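Local coordinates for magnesium and cobalt efflux protein (Bordetella parapertussis, PDB 3JTF) that binds AMP through its pair of CBS domains and, as part of a longer protein, probably plays a role in the transport of magnesium and cobalt ions, at residues B[10-15]-B[117-122]; B[52-57]-B[99-104]; B[78-83]-B[109-114]. All coordinates share one frame; numbering follows the deposited sequence.

Overall arrangement
Interactions 1, 2 and 3 all reach the mixed sheet of strands 12-13, 111-116, 101-105 and 80-82, with centres 11 to 13 Å apart. Along the chain, segment 10-15 comes first and its partner 117-122 last; the segments of interactions 2 and 3 alternate between them. Interaction 1 sets the edge strand 12-13 beside the helix 117-126 that follows strand 111-116. Interaction 2 joins this sheet to the second one, through strand 51-56, and interaction 3 spans strand 101-105 from strand 80-82 to strand 111-116. Val12, Asp119, Leu101 and Leu114 from the three contacts line the AMP pocket, so sequence from both CBS repeats builds one nucleotide site.

Interaction 1 (B[10-15]-B[117-122]); sequences IMVPRS and MEDVLE. With AMP (adenosine monophosphate), chain F; SO4 (sulfate ion), chain H; SO4 (sulfate ion), chain G.
Ile10 and Asp119 bury the most surface here, and the end of the isoleucine does nearly all the touching. Its CD1 methyl reaches the first turn of helix 117-126, where it lies 3.7 Å from Val120 CA. The same methyl meets Val120 CG2 at 3.8 Å and Asp119 CB at 4.0 Å, so it rests alongside the helix backbone between two successive side chains. The torsions explain the reach: CG1 sits between the backbone N and the carbonyl carbon (chi1 66°), and the extended chi2 of 166° carries CD1 out to the helix. Leu87 and Val115 also pack on Ile10, while Val120 turns to Leu90, which ties this apolar patch to helix 87-96.

Asp119 also has a polar task. Its OD1 accepts two hydrogen bonds from the ribose of AMP, from O2' at 2.7 Å and from O3' at 3.2 Å. OD2 accepts the backbone N-H of Thr116, just before the helix, which helps hold the carboxylate in place. Val12 comes in from the strand beside it: CG2 stands 4.4 Å from Asp119 OD2 and packs on the ribose, and CG1 is 4.0 Å from N3 of the adenine. Val12 pairs through its backbone with Leu114 in the sheet. Farther along, Arg14 holds a sulfate ion, probably from the crystallisation liquor, with NH2 2.7 Å from its O1, and forms a salt bridge with Asp49.

No hydrogen bond links the two segments directly. The CD1 methyl of Ile10 packs the chain just before strand 12-13 against the helix, and the carboxylate, whose other oxygen is bonded to Thr116 N, can grip both ribose hydroxyls through OD1.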
loop_
_atom_site.group_PDB
_atom_site.type_symbol
_atom_site.label_atom_id
_atom_site.label_comp_id
_atom_site.label_asym_id
_atom_site.label_seq_id
_atom_site.Cartn_x
_atom_site.Cartn_y
_atom_site.Cartn_z
ATOM N N ILE B 10 8.057 14.564 -10.068
ATOM C CA ILE B 10 7.788 13.137 -9.832
ATOM C C ILE B 10 6.298 12.760 -9.726
ATOM O O ILE B 10 5.955 11.592 -9.629
ATOM C CB ILE B 10 8.515 12.648 -8.554
ATOM C CG1 ILE B 10 7.941 13.328 -7.311
ATOM C CG2 ILE B 10 10.049 12.914 -8.666
ATOM C CD1 ILE B 10 8.353 12.659 -5.996
HETATM N N MSE B 11 5.410 13.734 -9.728
HETATM C CA MSE B 11 4.009 13.430 -9.491
HETATM C C MSE B 11 3.391 12.593 -10.602
HETATM O O MSE B 11 3.785 12.670 -11.777
HETATM C CB MSE B 11 3.240 14.711 -9.335
HETATM C CG MSE B 11 3.126 15.516 -10.584
HETATM SE SE MSE B 11 2.218 17.230 -10.234
HETATM C CE MSE B 11 2.379 17.874 -12.104
ATOM N N VAL B 12 2.396 11.809 -10.236
ATOM C CA VAL B 12 1.464 11.240 -11.211
ATOM C C VAL B 12 0.576 12.379 -11.761
ATOM O O VAL B 12 -0.148 12.985 -11.027
ATOM C CB VAL B 12 0.575 10.172 -10.563
ATOM C CG1 VAL B 12 -0.476 9.608 -11.567
ATOM C CG2 VAL B 12 1.447 9.069 -9.982
ATOM N N PRO B 13 0.608 12.638 -13.069
ATOM C CA PRO B 13 -0.203 13.734 -13.584
ATOM C C PRO B 13 -1.681 13.468 -13.452
ATOM O O PRO B 13 -2.138 12.294 -13.404
ATOM C CB PRO B 13 0.211 13.861 -15.056
ATOM C CG PRO B 13 0.952 12.635 -15.372
ATOM C CD PRO B 13 1.419 11.986 -14.106
ATOM N N ARG B 14 -2.405 14.574 -13.322
ATOM C CA ARG B 14 -3.858 14.562 -13.172
ATOM C C ARG B 14 -4.542 13.551 -14.135
ATOM O O ARG B 14 -5.394 12.774 -13.725
ATOM C CB ARG B 14 -4.367 15.987 -13.460
ATOM C CG ARG B 14 -5.856 16.164 -13.512
ATOM C CD ARG B 14 -6.157 17.636 -13.832
ATOM N NE ARG B 14 -7.582 17.873 -13.874
ATOM C CZ ARG B 14 -8.353 17.632 -14.933
ATOM N NH1 ARG B 14 -9.657 17.889 -14.867
ATOM N NH2 ARG B 14 -7.828 17.165 -16.075
ATOM N N SER B 15 -4.144 13.556 -15.401
ATOM C CA SER B 15 -4.804 12.707 -16.429
ATOM C C SER B 15 -4.640 11.223 -16.153
ATOM O O SER B 15 -5.441 10.414 -16.616
ATOM C CB SER B 15 -4.260 13.027 -17.819
ATOM O OG SER B 15 -2.923 12.578 -17.928
HETATM N N MSE B 117 4.729 8.541 -1.021
HETATM C CA MSE B 117 6.051 8.413 -0.385
HETATM C C MSE B 117 6.988 7.552 -1.199
HETATM O O MSE B 117 8.181 7.826 -1.251
HETATM C CB MSE B 117 5.963 7.846 1.037
HETATM C CG MSE B 117 7.296 8.112 1.853
HETATM SE SE MSE B 117 7.034 7.504 3.689
HETATM C CE MSE B 117 7.319 5.589 3.312
ATOM N N GLU B 118 6.445 6.509 -1.827
ATOM C CA GLU B 118 7.239 5.651 -2.702
ATOM C C GLU B 118 7.860 6.412 -3.851
ATOM O O GLU B 118 9.056 6.227 -4.114
ATOM C CB GLU B 118 6.393 4.484 -3.237
ATOM C CG GLU B 118 7.146 3.430 -4.085
ATOM C CD GLU B 118 6.144 2.426 -4.780
ATOM O OE1 GLU B 118 5.404 1.735 -4.035
ATOM O OE2 GLU B 118 6.066 2.348 -6.043
ATOM N N ASP B 119 7.076 7.272 -4.515
ATOM C CA ASP B 119 7.593 8.120 -5.601
ATOM C C ASP B 119 8.750 9.003 -5.103
ATOM O O ASP B 119 9.729 9.201 -5.788
ATOM C CB ASP B 119 6.522 9.053 -6.188
ATOM C CG ASP B 119 5.340 8.308 -6.814
ATOM O OD1 ASP B 119 5.566 7.288 -7.491
ATOM O OD2 ASP B 119 4.184 8.757 -6.581
ATOM N N VAL B 120 8.594 9.587 -3.922
ATOM C CA VAL B 120 9.632 10.449 -3.369
ATOM C C VAL B 120 10.922 9.631 -3.130
ATOM O O VAL B 120 12.002 10.051 -3.518
ATOM C CB VAL B 120 9.130 11.102 -2.056
ATOM C CG1 VAL B 120 10.231 11.930 -1.387
ATOM C CG2 VAL B 120 7.852 11.964 -2.322
ATOM N N LEU B 121 10.786 8.464 -2.500
ATOM C CA LEU B 121 11.929 7.623 -2.134
ATOM C C LEU B 121 12.662 7.175 -3.385
ATOM O O LEU B 121 13.870 7.262 -3.454
ATOM C CB LEU B 121 11.474 6.403 -1.348
ATOM C CG LEU B 121 11.130 6.640 0.114
ATOM C CD1 LEU B 121 10.392 5.385 0.662
ATOM C CD2 LEU B 121 12.391 6.947 0.870
ATOM N N GLU B 122 11.908 6.757 -4.392
ATOM C CA GLU B 122 12.506 6.315 -5.645
ATOM C C GLU B 122 13.317 7.409 -6.332
ATOM O O GLU B 122 14.409 7.157 -6.791
ATOM C CB GLU B 122 11.420 5.824 -6.584
ATOM C CG GLU B 122 10.859 4.503 -6.132
ATOM C CD GLU B 122 10.022 3.835 -7.177
ATOM O OE1 GLU B 122 9.225 4.551 -7.827
ATOM O OE2 GLU B 122 10.169 2.593 -7.342
HETATM P P AMP F . 0.221 1.879 -4.836
HETATM O O1P AMP F . -0.745 2.520 -3.898
HETATM O O2P AMP F . 1.156 0.893 -4.217
HETATM O O3P AMP F . -0.440 1.355 -6.066
HETATM O "O5'" AMP F . 1.171 3.010 -5.435
HETATM C "C5'" AMP F . 2.102 2.645 -6.465
HETATM C "C4'" AMP F . 2.292 3.850 -7.334
HETATM O "O4'" AMP F . 1.167 4.147 -8.187
HETATM C "C3'" AMP F . 2.436 5.087 -6.441
HETATM O "O3'" AMP F . 3.747 5.177 -5.872
HETATM C "C2'" AMP F . 2.132 6.139 -7.445
HETATM O "O2'" AMP F . 3.286 6.064 -8.365
HETATM C "C1'" AMP F . 0.869 5.550 -8.093
HETATM N N9 AMP F . -0.503 5.662 -7.480
HETATM C C8 AMP F . -0.969 5.346 -6.235
HETATM N N7 AMP F . -2.315 5.560 -6.140
HETATM C C5 AMP F . -2.728 5.988 -7.357
HETATM C C6 AMP F . -4.007 6.365 -7.978
HETATM N N6 AMP F . -5.133 6.364 -7.257
HETATM N N1 AMP F . -4.000 6.779 -9.264
HETATM C C2 AMP F . -2.891 6.783 -10.006
HETATM N N3 AMP F . -1.692 6.411 -9.526
HETATM C C4 AMP F . -1.556 6.035 -8.220
HETATM S S SO4 H . 3.588 4.945 -0.501
HETATM O O1 SO4 H . 3.334 3.845 0.417
HETATM O O2 SO4 H . 4.918 5.417 -0.399
HETATM O O3 SO4 H . 3.282 4.477 -1.868
HETATM O O4 SO4 H . 2.649 6.004 -0.225
HETATM S S SO4 G . -10.000 17.305 -18.747
HETATM O O1 SO4 G . -8.749 16.582 -18.512
HETATM O O2 SO4 G . -9.752 18.745 -18.850
HETATM O O3 SO4 G . -10.577 16.861 -20.013
HETATM O O4 SO4 G . -10.945 17.023 -17.665
#

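Interaction 2 (B[52-57]-B[99-104]); sequences IGILLA and NHLAIV
The cleft between the two β-sheets of a CBS-domain pair, the module often called a Bateman domain, is bridged here by Ile54 from strand 51-56 and by Leu101 and Ile103 from strand 101-105. One methyl does the work on the first side: Ile54 CD1 lies 3.8 Å from Leu101 CD2 and 4.1 Å from Ile103 CD1, touching the ends of both side chains at once. Ile54 lies askew to Leu101, whereas it and Ile103 run past one another in opposite senses. Ile54 reaches across because CG1 stands beside the backbone N (chi1 -50°) and chi2 of -67° brings CD1 to the other strand; the nearest CA atoms, those of Ile54 and Leu101, are still 8.6 Å apart.

Ile103 packs on Pro42 as well, and Leu101 on Thr116, both lining the AMP pocket; Leu101 itself touches the nucleotide. Ala78 adds a further neighbour to Ile54.

Between the two segments there are no hydrogen bonds, so they meet through aliphatic groups alone. Such a junction depends on shape rather than on direction, and through Leu101 it adjoins the nucleotide.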
loop_
_atom_site.group_PDB
_atom_site.type_symbol
_atom_site.label_atom_id
_atom_site.label_comp_id
_atom_site.label_asym_id
_atom_site.label_seq_id
_atom_site.Cartn_x
_atom_site.Cartn_y
_atom_site.Cartn_z
ATOM N N ILE B 52 -13.123 15.339 -2.707
ATOM C CA ILE B 52 -13.722 15.439 -1.375
ATOM C C ILE B 52 -12.951 14.577 -0.369
ATOM O O ILE B 52 -13.340 14.485 0.780
ATOM C CB ILE B 52 -15.223 15.075 -1.387
ATOM C CG1 ILE B 52 -15.451 13.674 -1.952
ATOM C CG2 ILE B 52 -16.062 16.137 -2.193
ATOM C CD1 ILE B 52 -16.778 13.054 -1.510
ATOM N N GLY B 53 -11.876 13.938 -0.824
ATOM C CA GLY B 53 -11.018 13.180 0.022
ATOM C C GLY B 53 -10.362 11.975 -0.627
ATOM O O GLY B 53 -10.313 11.879 -1.845
ATOM N N ILE B 54 -9.842 11.086 0.211
ATOM C CA ILE B 54 -9.136 9.885 -0.189
ATOM C C ILE B 54 -9.791 8.665 0.435
ATOM O O ILE B 54 -10.105 8.662 1.617
ATOM C CB ILE B 54 -7.679 9.881 0.289
ATOM C CG1 ILE B 54 -6.982 11.200 -0.074
ATOM C CG2 ILE B 54 -6.926 8.612 -0.285
ATOM C CD1 ILE B 54 -6.780 11.441 -1.575
ATOM N N LEU B 55 -10.027 7.639 -0.374
ATOM C CA LEU B 55 -10.580 6.388 0.133
ATOM C C LEU B 55 -9.474 5.345 0.113
ATOM O O LEU B 55 -8.820 5.151 -0.909
ATOM C CB LEU B 55 -11.747 5.895 -0.728
ATOM C CG LEU B 55 -12.393 4.555 -0.287
ATOM C CD1 LEU B 55 -13.144 4.753 1.063
ATOM C CD2 LEU B 55 -13.360 4.114 -1.355
ATOM N N LEU B 56 -9.253 4.715 1.262
ATOM C CA LEU B 56 -8.422 3.516 1.349
ATOM C C LEU B 56 -9.325 2.313 1.041
ATOM O O LEU B 56 -10.303 2.061 1.732
ATOM C CB LEU B 56 -7.807 3.427 2.756
ATOM C CG LEU B 56 -6.852 2.269 3.074
ATOM C CD1 LEU B 56 -5.467 2.350 2.333
ATOM C CD2 LEU B 56 -6.652 2.162 4.623
ATOM N N ALA B 57 -8.998 1.581 -0.013
ATOM C CA ALA B 57 -9.834 0.477 -0.518
ATOM C C ALA B 57 -10.230 -0.523 0.560
ATOM O O ALA B 57 -11.367 -0.975 0.574
ATOM C CB ALA B 57 -9.110 -0.286 -1.605
ATOM N N ASN B 99 -0.692 9.747 6.500
ATOM C CA ASN B 99 -1.045 9.854 5.100
ATOM C C ASN B 99 0.215 9.759 4.187
ATOM O O ASN B 99 1.050 10.668 4.186
ATOM C CB ASN B 99 -1.754 11.200 4.848
ATOM C CG ASN B 99 -3.027 11.397 5.698
ATOM O OD1 ASN B 99 -3.993 10.672 5.515
ATOM N ND2 ASN B 99 -3.037 12.416 6.608
ATOM N N HIS B 100 0.314 8.718 3.363
ATOM C CA HIS B 100 1.437 8.581 2.431
ATOM C C HIS B 100 1.094 8.913 0.964
ATOM O O HIS B 100 1.884 8.660 0.053
ATOM C CB HIS B 100 2.113 7.215 2.565
ATOM C CG HIS B 100 2.829 7.028 3.871
ATOM N ND1 HIS B 100 3.437 5.845 4.216
ATOM C CD2 HIS B 100 3.021 7.868 4.918
ATOM C CE1 HIS B 100 4.007 5.974 5.403
ATOM N NE2 HIS B 100 3.766 7.192 5.854
ATOM N N LEU B 101 -0.057 9.534 0.774
ATOM C CA LEU B 101 -0.518 9.982 -0.541
ATOM C C LEU B 101 -1.004 11.404 -0.385
ATOM O O LEU B 101 -1.774 11.703 0.547
ATOM C CB LEU B 101 -1.655 9.088 -1.048
ATOM C CG LEU B 101 -2.104 9.377 -2.499
ATOM C CD1 LEU B 101 -2.541 8.142 -3.305
ATOM C CD2 LEU B 101 -3.223 10.393 -2.488
ATOM N N ALA B 102 -0.554 12.290 -1.277
ATOM C CA ALA B 102 -0.988 13.669 -1.284
ATOM C C ALA B 102 -1.463 14.035 -2.692
ATOM O O ALA B 102 -0.976 13.494 -3.678
ATOM C CB ALA B 102 0.180 14.628 -0.851
ATOM N N ILE B 103 -2.417 14.954 -2.747
ATOM C CA ILE B 103 -2.849 15.537 -3.971
ATOM C C ILE B 103 -2.006 16.778 -4.206
ATOM O O ILE B 103 -1.805 17.581 -3.306
ATOM C CB ILE B 103 -4.350 15.915 -3.908
ATOM C CG1 ILE B 103 -5.244 14.703 -3.634
ATOM C CG2 ILE B 103 -4.810 16.637 -5.228
ATOM C CD1 ILE B 103 -5.051 13.594 -4.638
ATOM N N VAL B 104 -1.536 16.945 -5.433
ATOM C CA VAL B 104 -0.646 18.026 -5.774
ATOM C C VAL B 104 -1.430 19.160 -6.441
ATOM O O VAL B 104 -2.247 18.914 -7.355
ATOM C CB VAL B 104 0.430 17.541 -6.734
ATOM C CG1 VAL B 104 1.372 18.697 -7.152
ATOM C CG2 VAL B 104 1.191 16.356 -6.112
#

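Interaction 3 (B[78-83]-B[109-114]); sequences AVFIPE and GGISGL. With AMP (adenosine monophosphate), chain F.
The Phe80 ring is approached obliquely by Ile111, whose CD1 methyl lies 4.0 Å from Phe80 CE1. The second flat group, the Glu83 carboxylate, is met at OE2 on its anti side by Ser112: the hydroxyl donates a hydrogen bond, OG to OE2 2.6 Å, and lies 21° out of the carboxylate plane. The extended chain of Glu83 beyond CG carries the oxygen to the serine. Ser112 OG is placed beside its own backbone N (chi1 -59°), which puts the hydroxyl within bonding distance of OE2.

Strands 80-82 and 111-116 are not neighbours. Strand 101-105 runs between them, parallel to the first and antiparallel to the second, and the side chains reach over it. Phe80 and Ile111 both rest on Ile103, and Phe80 on Ile105 too, while Glu83 packs on Val104. Ser112 and Gly113 both face Val104 in a classic beta bulge, an irregularity within the mixed sheet, whose strands 80-82, 101-105 and 111-116 come from the second CBS repeat and strand 12-13 from the first. Glu83 is held further by backbone bonds to Ala8 and Ile105, and Asp106 touches both Glu83 and Ser112; the Ser112 hydroxyl would probably stabilise negative charge on OE2.

Beyond the bulge, the end of the Leu114 side chain leads away from segment 78-83 and serves the ligand instead. Its methyls lie over the adenine of AMP, CD2 3.7 Å from C6 and CD1 4.0 Å from C4.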
loop_
_atom_site.group_PDB
_atom_site.type_symbol
_atom_site.label_atom_id
_atom_site.label_comp_id
_atom_site.label_asym_id
_atom_site.label_seq_id
_atom_site.Cartn_x
_atom_site.Cartn_y
_atom_site.Cartn_z
ATOM N N ALA B 78 -8.062 14.826 2.248
ATOM C CA ALA B 78 -6.850 14.763 1.467
ATOM C C ALA B 78 -5.836 15.786 2.015
ATOM O O ALA B 78 -6.200 16.797 2.592
ATOM C CB ALA B 78 -7.150 15.075 0.047
ATOM N N VAL B 79 -4.572 15.488 1.841
ATOM C CA VAL B 79 -3.523 16.482 2.046
ATOM C C VAL B 79 -3.202 17.076 0.682
ATOM O O VAL B 79 -2.861 16.338 -0.264
ATOM C CB VAL B 79 -2.291 15.826 2.674
ATOM C CG1 VAL B 79 -1.238 16.866 3.022
ATOM C CG2 VAL B 79 -2.716 15.051 3.969
ATOM N N PHE B 80 -3.367 18.385 0.548
ATOM C CA PHE B 80 -3.049 19.087 -0.673
ATOM C C PHE B 80 -1.686 19.769 -0.540
ATOM O O PHE B 80 -1.477 20.511 0.392
ATOM C CB PHE B 80 -4.107 20.151 -1.018
ATOM C CG PHE B 80 -5.466 19.575 -1.308
ATOM C CD1 PHE B 80 -5.798 19.184 -2.593
ATOM C CD2 PHE B 80 -6.395 19.427 -0.297
ATOM C CE1 PHE B 80 -7.060 18.600 -2.884
ATOM C CE2 PHE B 80 -7.642 18.845 -0.545
ATOM C CZ PHE B 80 -7.982 18.424 -1.856
ATOM N N ILE B 81 -0.750 19.460 -1.434
ATOM C CA ILE B 81 0.594 20.027 -1.365
ATOM C C ILE B 81 0.960 20.757 -2.655
ATOM O O ILE B 81 0.585 20.333 -3.773
ATOM C CB ILE B 81 1.682 18.959 -1.028
ATOM C CG1 ILE B 81 1.906 18.012 -2.187
ATOM C CG2 ILE B 81 1.324 18.187 0.300
ATOM C CD1 ILE B 81 3.151 17.055 -2.055
ATOM N N PRO B 82 1.734 21.842 -2.531
ATOM C CA PRO B 82 2.128 22.520 -3.756
ATOM C C PRO B 82 3.134 21.764 -4.606
ATOM O O PRO B 82 4.004 21.028 -4.102
ATOM C CB PRO B 82 2.768 23.854 -3.262
ATOM C CG PRO B 82 3.100 23.649 -1.897
ATOM C CD PRO B 82 2.134 22.579 -1.331
ATOM N N GLU B 83 3.061 22.038 -5.897
ATOM C CA GLU B 83 4.013 21.521 -6.865
ATOM C C GLU B 83 5.438 21.842 -6.517
ATOM O O GLU B 83 6.333 21.098 -6.878
ATOM C CB GLU B 83 3.750 22.132 -8.257
ATOM C CG GLU B 83 2.839 21.348 -9.074
ATOM C CD GLU B 83 2.603 21.938 -10.453
ATOM O OE1 GLU B 83 3.438 22.698 -10.968
ATOM O OE2 GLU B 83 1.567 21.625 -11.034
ATOM N N GLY B 109 -3.585 26.891 -7.316
ATOM C CA GLY B 109 -4.550 26.087 -6.587
ATOM C C GLY B 109 -5.258 25.057 -7.444
ATOM O O GLY B 109 -6.071 24.317 -6.939
ATOM N N GLY B 110 -4.952 24.972 -8.725
ATOM C CA GLY B 110 -5.517 23.883 -9.537
ATOM C C GLY B 110 -4.914 22.519 -9.174
ATOM O O GLY B 110 -3.722 22.435 -8.856
ATOM N N ILE B 111 -5.730 21.473 -9.243
ATOM C CA ILE B 111 -5.284 20.096 -9.106
ATOM C C ILE B 111 -4.329 19.725 -10.246
ATOM O O ILE B 111 -4.706 19.758 -11.408
ATOM C CB ILE B 111 -6.459 19.064 -9.163
ATOM C CG1 ILE B 111 -7.583 19.318 -8.123
ATOM C CG2 ILE B 111 -5.911 17.681 -8.966
ATOM C CD1 ILE B 111 -7.132 19.596 -6.710
ATOM N N SER B 112 -3.106 19.358 -9.907
ATOM C CA SER B 112 -2.069 19.003 -10.882
ATOM C C SER B 112 -1.770 17.506 -10.979
ATOM O O SER B 112 -1.211 17.047 -11.982
ATOM C CB SER B 112 -0.733 19.641 -10.473
ATOM O OG SER B 112 -0.876 21.021 -10.415
ATOM N N GLY B 113 -2.006 16.778 -9.901
ATOM C CA GLY B 113 -1.587 15.375 -9.838
ATOM C C GLY B 113 -1.677 14.812 -8.439
ATOM O O GLY B 113 -2.356 15.371 -7.578
ATOM N N LEU B 114 -1.046 13.660 -8.251
ATOM C CA LEU B 114 -0.912 13.044 -6.947
ATOM C C LEU B 114 0.512 12.502 -6.796
ATOM O O LEU B 114 1.242 12.325 -7.763
ATOM C CB LEU B 114 -2.002 11.983 -6.693
ATOM C CG LEU B 114 -1.968 10.631 -7.405
ATOM C CD1 LEU B 114 -0.850 9.734 -6.896
ATOM C CD2 LEU B 114 -3.334 9.924 -7.266
HETATM P P AMP F . 0.221 1.879 -4.836
HETATM O O1P AMP F . -0.745 2.520 -3.898
HETATM O O2P AMP F . 1.156 0.893 -4.217
HETATM O O3P AMP F . -0.440 1.355 -6.066
HETATM O "O5'" AMP F . 1.171 3.010 -5.435
HETATM C "C5'" AMP F . 2.102 2.645 -6.465
HETATM C "C4'" AMP F . 2.292 3.850 -7.334
HETATM O "O4'" AMP F . 1.167 4.147 -8.187
HETATM C "C3'" AMP F . 2.436 5.087 -6.441
HETATM O "O3'" AMP F . 3.747 5.177 -5.872
HETATM C "C2'" AMP F . 2.132 6.139 -7.445
HETATM O "O2'" AMP F . 3.286 6.064 -8.365
HETATM C "C1'" AMP F . 0.869 5.550 -8.093
HETATM N N9 AMP F . -0.503 5.662 -7.480
HETATM C C8 AMP F . -0.969 5.346 -6.235
HETATM N N7 AMP F . -2.315 5.560 -6.140
HETATM C C5 AMP F . -2.728 5.988 -7.357
HETATM C C6 AMP F . -4.007 6.365 -7.978
HETATM N N6 AMP F . -5.133 6.364 -7.257
HETATM N N1 AMP F . -4.000 6.779 -9.264
HETATM C C2 AMP F . -2.891 6.783 -10.006
HETATM N N3 AMP F . -1.692 6.411 -9.526
HETATM C C4 AMP F . -1.556 6.035 -8.220
#